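Local coordinates for protein putative succinylglutamate desuccinylase / aspartoacylase (Shewanella amazonensis, PDB 3FMC) that is a putative zinc-dependent hydrolase of the succinylglutamate desuccinylase/aspartoacylase family, probably acting on ester bonds, at residues C[318-323]-C[331-336]. Sequence-based numbering, arbitrary orientation.
Sequences VNLLRL and ELTVLR
V318 and L335 meet on one face of two antiparallel strands, where CG2 of V318 lies 3.7 Å from CD1 of L335 and also lines the leucine's CB and CG. That methyl sits between the valine's own backbone N and carbonyl carbon (chi1 of CG1 -46°), a rotation that brings it against the leucine. On the same face L320 and T333 run side by side, CB of L320 3.8 Å from OG1 of T333; the hydroxyl donates to a water that in turn donates to L320 O. The two segments form a beta hairpin, with 332-336 as an outermost strand of a small antiparallel sheet within the chain. The pairing of the two strands includes a nearly straight bond from L320 N to T333 O (2.8 Å, 173°), whereas R322 N approaches E331 O from above the carbonyl plane. The other face carries L321 and L332, whose CD1 atoms lie 4.0 Å apart; both side chains also pack on Y54 of a second subunit. Further along, OD1 of N319 lies 3.4 Å from CG2 of V334, while the asparagine's ND2 hydrogen-bonds E302 of the adjoining strand. The E331 carboxylate accepts a hydrogen bond from G327 N at OE1 and forms a salt bridge with K58 of that second subunit through OE2.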
# COMPACT_ATOMS: atom_id res chain seq x y z
N VAL C 318 -3.10 -24.64 -14.06
CA VAL C 318 -3.72 -24.35 -12.78
C VAL C 318 -5.17 -24.84 -12.75
O VAL C 318 -5.81 -25.02 -13.79
CB VAL C 318 -3.79 -22.80 -12.40
CG1 VAL C 318 -2.46 -22.04 -12.66
CG2 VAL C 318 -4.95 -22.07 -13.11
N ASN C 319 -5.66 -25.05 -11.54
CA ASN C 319 -7.08 -25.19 -11.31
C ASN C 319 -7.55 -23.79 -10.90
O ASN C 319 -6.90 -23.13 -10.10
CB ASN C 319 -7.39 -26.16 -10.23
CG ASN C 319 -7.22 -27.59 -10.70
OD1 ASN C 319 -7.54 -27.90 -11.85
ND2 ASN C 319 -6.67 -28.43 -9.86
N LEU C 320 -8.66 -23.37 -11.48
CA LEU C 320 -9.28 -22.07 -11.22
C LEU C 320 -10.62 -22.37 -10.50
O LEU C 320 -11.55 -22.93 -11.09
CB LEU C 320 -9.46 -21.29 -12.51
CG LEU C 320 -9.96 -19.85 -12.36
CD1 LEU C 320 -8.88 -18.99 -11.68
CD2 LEU C 320 -10.40 -19.25 -13.70
N LEU C 321 -10.69 -21.97 -9.23
CA LEU C 321 -11.79 -22.23 -8.33
C LEU C 321 -12.64 -20.98 -8.13
O LEU C 321 -12.13 -19.90 -7.80
CB LEU C 321 -11.24 -22.72 -6.99
CG LEU C 321 -12.24 -23.04 -5.87
CD1 LEU C 321 -13.10 -24.30 -6.25
CD2 LEU C 321 -11.50 -23.19 -4.51
N ARG C 322 -13.94 -21.15 -8.32
CA ARG C 322 -14.91 -20.04 -8.27
C ARG C 322 -16.12 -20.41 -7.41
O ARG C 322 -17.14 -20.94 -7.91
CB ARG C 322 -15.35 -19.70 -9.71
CG ARG C 322 -14.29 -19.06 -10.63
CD ARG C 322 -13.90 -17.66 -10.20
NE ARG C 322 -15.06 -16.77 -10.34
CZ ARG C 322 -15.27 -15.95 -11.36
NH1 ARG C 322 -14.36 -15.79 -12.30
NH2 ARG C 322 -16.41 -15.26 -11.41
N LEU C 323 -16.04 -20.07 -6.13
CA LEU C 323 -17.13 -20.38 -5.18
C LEU C 323 -18.39 -19.56 -5.43
O LEU C 323 -19.47 -19.95 -5.02
CB LEU C 323 -16.71 -20.18 -3.72
CG LEU C 323 -16.10 -21.45 -3.09
CD1 LEU C 323 -17.24 -22.50 -2.87
CD2 LEU C 323 -14.92 -22.02 -3.87
N GLU C 331 -17.53 -23.58 -11.75
CA GLU C 331 -17.12 -23.64 -10.32
C GLU C 331 -15.64 -24.04 -10.15
O GLU C 331 -14.95 -23.62 -9.18
CB GLU C 331 -18.05 -24.59 -9.53
CG GLU C 331 -17.89 -26.05 -9.90
CD GLU C 331 -18.96 -26.95 -9.34
OE1 GLU C 331 -19.91 -26.51 -8.64
OE2 GLU C 331 -18.85 -28.15 -9.62
N LEU C 332 -15.15 -24.88 -11.06
CA LEU C 332 -13.75 -25.33 -11.02
C LEU C 332 -13.37 -25.71 -12.42
O LEU C 332 -13.96 -26.63 -12.97
CB LEU C 332 -13.57 -26.53 -10.09
CG LEU C 332 -12.17 -27.15 -9.93
CD1 LEU C 332 -11.23 -26.18 -9.24
CD2 LEU C 332 -12.23 -28.43 -9.11
N THR C 333 -12.42 -24.99 -13.00
CA THR C 333 -11.95 -25.25 -14.37
C THR C 333 -10.43 -25.39 -14.41
O THR C 333 -9.74 -25.00 -13.47
CB THR C 333 -12.47 -24.16 -15.33
OG1 THR C 333 -12.02 -22.87 -14.90
CG2 THR C 333 -14.02 -24.12 -15.29
N VAL C 334 -9.93 -25.95 -15.49
CA VAL C 334 -8.47 -26.15 -15.66
C VAL C 334 -8.02 -25.20 -16.74
O VAL C 334 -8.64 -25.13 -17.79
CB VAL C 334 -8.13 -27.58 -16.09
CG1 VAL C 334 -6.65 -27.74 -16.27
CG2 VAL C 334 -8.62 -28.55 -15.05
N LEU C 335 -6.99 -24.41 -16.46
CA LEU C 335 -6.40 -23.55 -17.46
C LEU C 335 -5.14 -24.30 -17.93
O LEU C 335 -4.42 -24.90 -17.12
CB LEU C 335 -6.02 -22.19 -16.91
CG LEU C 335 -7.10 -21.42 -16.14
CD1 LEU C 335 -6.56 -20.05 -15.80
CD2 LEU C 335 -8.38 -21.32 -16.96
N ARG C 336 -4.89 -24.21 -19.23
CA ARG C 336 -3.77 -24.89 -19.86
C ARG C 336 -2.88 -23.96 -20.65
O ARG C 336 -3.32 -22.93 -21.12
CB ARG C 336 -4.28 -25.97 -20.81
CG ARG C 336 -5.12 -27.01 -20.13
CD ARG C 336 -5.90 -27.88 -21.12
NE ARG C 336 -6.91 -28.66 -20.39
CZ ARG C 336 -6.63 -29.71 -19.65
NH1 ARG C 336 -5.39 -30.13 -19.51
NH2 ARG C 336 -7.60 -30.35 -19.00
O HOH W 1 -13.41 -21.69 -12.87
O HOH W 2 -16.87 -23.50 -6.79